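PDB 5XOM: glycosaminoglycan xylosylkinase from Hydra vulgaris, which probably phosphorylates the xylose of glycosaminoglycan linkage regions, as a sugar kinase of the Fam20 family with a protein-kinase-like fold. Local coordinates for residues 61-66 with 137-142. Numbering follows the deposited sequence.
Sequences ALTVDS and AAFHLD
Thr63 meets the helix through both branches of its side chain: the methyl lies against Phe139, while the hydroxyl reaches Asp142 by way of a water. The small apolar contact brings Thr63 CG2 to 4.3 Å from Phe139 CE1, at the rim of the phenyl ring and near its plane. With CG roughly trans to the backbone N (chi1 156°), the ring swings round so that its CE1 corner meets the threonine methyl, although the side chain leaves the helix across the contact. Phe139 CD2 in turn lies over the centre of the His140 imidazole, 3.7 Å above its plane, and Ile70 and Leu74 of helix 67-79 also pack on the phenyl group.

The polar link is indirect, since Thr63 OG1 and Asp142 OD1 are 4.3 Å apart. The bridging water accepts a hydrogen bond from Thr63 OG1 at 2.5 Å and donates one to Asp142 OD1 at 2.6 Å, joining two buried polar groups. The carboxylate has further partners that would hold its orientation: OD2 receives bonds from the Arg149 amide and from His294 ND1, and OD1 a weak one from the Ala150 amide. Such donors would be expected to favour its ionised form.

Nearby, Val64 O is bound by the Arg143 side chain, and Ser66, the N-cap residue of helix 67-79, bonds through OG to the Glu69 amide and to the Glu69 carboxylate of the second subunit. The contact thus ties the loop between helices 49-56 and 67-79 to helix 132-144. Lying in the chain between sheet strands 106-112 and 153-159, that helix is consistent with the alpha-C helix of the protein-kinase fold, here packed against helix 67-79.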
ATOM      1  N   ALA A  61       1.033   9.574  10.698  1.00 32.18           N
ATOM      2  CA  ALA A  61       1.177   8.124  10.558  1.00 34.58           C
ATOM      3  C   ALA A  61       2.640   7.777  10.346  1.00 29.26           C
ATOM      4  O   ALA A  61       3.255   8.252   9.385  1.00 33.27           O
ATOM      5  CB  ALA A  61       0.328   7.589   9.401  1.00 35.13           C
ATOM      6  N   LEU A  62       3.192   6.938  11.225  1.00 31.24           N
ATOM      7  CA  LEU A  62       4.537   6.428  11.003  1.00 29.27           C
ATOM      8  C   LEU A  62       4.538   5.241  10.050  1.00 29.51           C
ATOM      9  O   LEU A  62       5.488   5.071   9.281  1.00 32.83           O
ATOM     10  CB  LEU A  62       5.193   6.032  12.332  1.00 31.73           C
ATOM     11  CG  LEU A  62       5.614   7.147  13.297  1.00 40.80           C
ATOM     12  CD1 LEU A  62       6.380   6.533  14.476  1.00 36.39           C
ATOM     13  CD2 LEU A  62       6.435   8.237  12.595  1.00 40.76           C
ATOM     14  N   THR A  63       3.488   4.424  10.072  1.00 24.77           N
ATOM     15  CA  THR A  63       3.378   3.260   9.207  1.00 29.35           C
ATOM     16  C   THR A  63       2.037   3.292   8.488  1.00 30.13           C
ATOM     17  O   THR A  63       1.161   4.110   8.784  1.00 30.05           O
ATOM     18  CB  THR A  63       3.530   1.952   9.997  1.00 28.49           C
ATOM     19  OG1 THR A  63       2.531   1.900  11.022  1.00 30.32           O
ATOM     20  CG2 THR A  63       4.913   1.873  10.642  1.00 27.88           C
ATOM     21  N   VAL A  64       1.882   2.377   7.535  1.00 30.96           N
ATOM     22  CA  VAL A  64       0.737   2.359   6.638  1.00 32.47           C
ATOM     23  C   VAL A  64       0.074   0.988   6.683  1.00 30.40           C
ATOM     24  O   VAL A  64       0.632   0.012   7.186  1.00 30.12           O
ATOM     25  CB  VAL A  64       1.133   2.713   5.193  1.00 32.37           C
ATOM     26  CG1 VAL A  64       1.566   4.160   5.113  1.00 27.75           C
ATOM     27  CG2 VAL A  64       2.248   1.786   4.720  1.00 31.10           C
ATOM     28  N   ASP A  65      -1.135   0.933   6.122  1.00 37.81           N
ATOM     29  CA  ASP A  65      -1.925  -0.291   6.100  1.00 39.93           C
ATOM     30  C   ASP A  65      -1.307  -1.368   5.215  1.00 36.38           C
ATOM     31  O   ASP A  65      -1.578  -2.556   5.425  1.00 49.32           O
ATOM     32  CB  ASP A  65      -3.347   0.038   5.638  1.00 50.24           C
ATOM     33  CG  ASP A  65      -4.246  -1.181   5.581  1.00 68.31           C
ATOM     34  OD1 ASP A  65      -4.174  -2.021   6.502  1.00 76.01           O
ATOM     35  OD2 ASP A  65      -5.036  -1.291   4.620  1.00 76.42           O
ATOM     36  N   SER A  66      -0.480  -0.982   4.243  1.00 35.08           N
ATOM     37  CA  SER A  66       0.067  -1.906   3.248  1.00 31.72           C
ATOM     38  C   SER A  66       1.011  -2.920   3.887  1.00 33.16           C
ATOM     39  O   SER A  66       2.118  -2.572   4.309  1.00 34.53           O
ATOM     40  CB  SER A  66       0.798  -1.120   2.166  1.00 23.13           C
ATOM     41  OG  SER A  66       1.591  -1.988   1.371  1.00 25.71           O
ATOM     42  N   ALA A 137       5.183  -7.185  20.045  1.00 18.05           N
ATOM     43  CA  ALA A 137       3.733  -7.273  20.166  1.00 21.05           C
ATOM     44  C   ALA A 137       3.089  -5.892  20.104  1.00 21.39           C
ATOM     45  O   ALA A 137       2.051  -5.714  19.460  1.00 20.67           O
ATOM     46  CB  ALA A 137       3.355  -7.989  21.458  1.00 17.81           C
ATOM     47  N   ALA A 138       3.701  -4.898  20.752  1.00 24.99           N
ATOM     48  CA  ALA A 138       3.122  -3.558  20.753  1.00 22.22           C
ATOM     49  C   ALA A 138       3.118  -2.952  19.352  1.00 20.84           C
ATOM     50  O   ALA A 138       2.175  -2.249  18.975  1.00 21.07           O
ATOM     51  CB  ALA A 138       3.890  -2.659  21.723  1.00 18.81           C
ATOM     52  N   PHE A 139       4.159  -3.217  18.562  1.00 24.28           N
ATOM     53  CA  PHE A 139       4.187  -2.668  17.213  1.00 22.86           C
ATOM     54  C   PHE A 139       3.074  -3.257  16.350  1.00 19.45           C
ATOM     55  O   PHE A 139       2.354  -2.518  15.670  1.00 24.75           O
ATOM     56  CB  PHE A 139       5.559  -2.900  16.578  1.00 21.45           C
ATOM     57  CG  PHE A 139       5.534  -2.910  15.084  1.00 23.69           C
ATOM     58  CD1 PHE A 139       5.259  -1.754  14.367  1.00 23.33           C
ATOM     59  CD2 PHE A 139       5.798  -4.079  14.389  1.00 20.20           C
ATOM     60  CE1 PHE A 139       5.234  -1.770  12.984  1.00 26.36           C
ATOM     61  CE2 PHE A 139       5.778  -4.104  13.009  1.00 24.51           C
ATOM     62  CZ  PHE A 139       5.495  -2.950  12.304  1.00 26.86           C
ATOM     63  N   HIS A 140       2.877  -4.575  16.396  1.00 18.05           N
ATOM     64  CA  HIS A 140       1.814  -5.153  15.580  1.00 22.34           C
ATOM     65  C   HIS A 140       0.436  -4.778  16.097  1.00 20.08           C
ATOM     66  O   HIS A 140      -0.500  -4.629  15.303  1.00 23.80           O
ATOM     67  CB  HIS A 140       1.965  -6.667  15.496  1.00 18.24           C
ATOM     68  CG  HIS A 140       3.123  -7.086  14.659  1.00 25.22           C
ATOM     69  ND1 HIS A 140       3.113  -6.989  13.285  1.00 17.66           N
ATOM     70  CD2 HIS A 140       4.340  -7.572  14.995  1.00 21.46           C
ATOM     71  CE1 HIS A 140       4.273  -7.405  12.810  1.00 17.57           C
ATOM     72  NE2 HIS A 140       5.035  -7.765  13.826  1.00 19.44           N
ATOM     73  N   LEU A 141       0.280  -4.612  17.409  1.00 19.59           N
ATOM     74  CA  LEU A 141      -1.020  -4.188  17.900  1.00 18.92           C
ATOM     75  C   LEU A 141      -1.304  -2.745  17.500  1.00 21.59           C
ATOM     76  O   LEU A 141      -2.459  -2.380  17.270  1.00 19.76           O
ATOM     77  CB  LEU A 141      -1.106  -4.357  19.417  1.00 19.48           C
ATOM     78  CG  LEU A 141      -2.363  -3.753  20.027  1.00 24.11           C
ATOM     79  CD1 LEU A 141      -3.515  -4.717  19.781  1.00 26.96           C
ATOM     80  CD2 LEU A 141      -2.212  -3.475  21.519  1.00 29.08           C
ATOM     81  N   ASP A 142      -0.255  -1.932  17.377  1.00 22.08           N
ATOM     82  CA  ASP A 142      -0.422  -0.546  16.946  1.00 25.21           C
ATOM     83  C   ASP A 142      -0.971  -0.477  15.523  1.00 27.45           C
ATOM     84  O   ASP A 142      -1.838   0.351  15.227  1.00 28.32           O
ATOM     85  CB  ASP A 142       0.924   0.173  17.045  1.00 24.06           C
ATOM     86  CG  ASP A 142       0.946   1.499  16.308  1.00 29.01           C
ATOM     87  OD1 ASP A 142       1.268   1.510  15.101  1.00 28.45           O
ATOM     88  OD2 ASP A 142       0.665   2.537  16.935  1.00 29.14           O
TER
HETATM   89  O   HOH W   1       3.155   1.121  13.316  1.00 31.80           O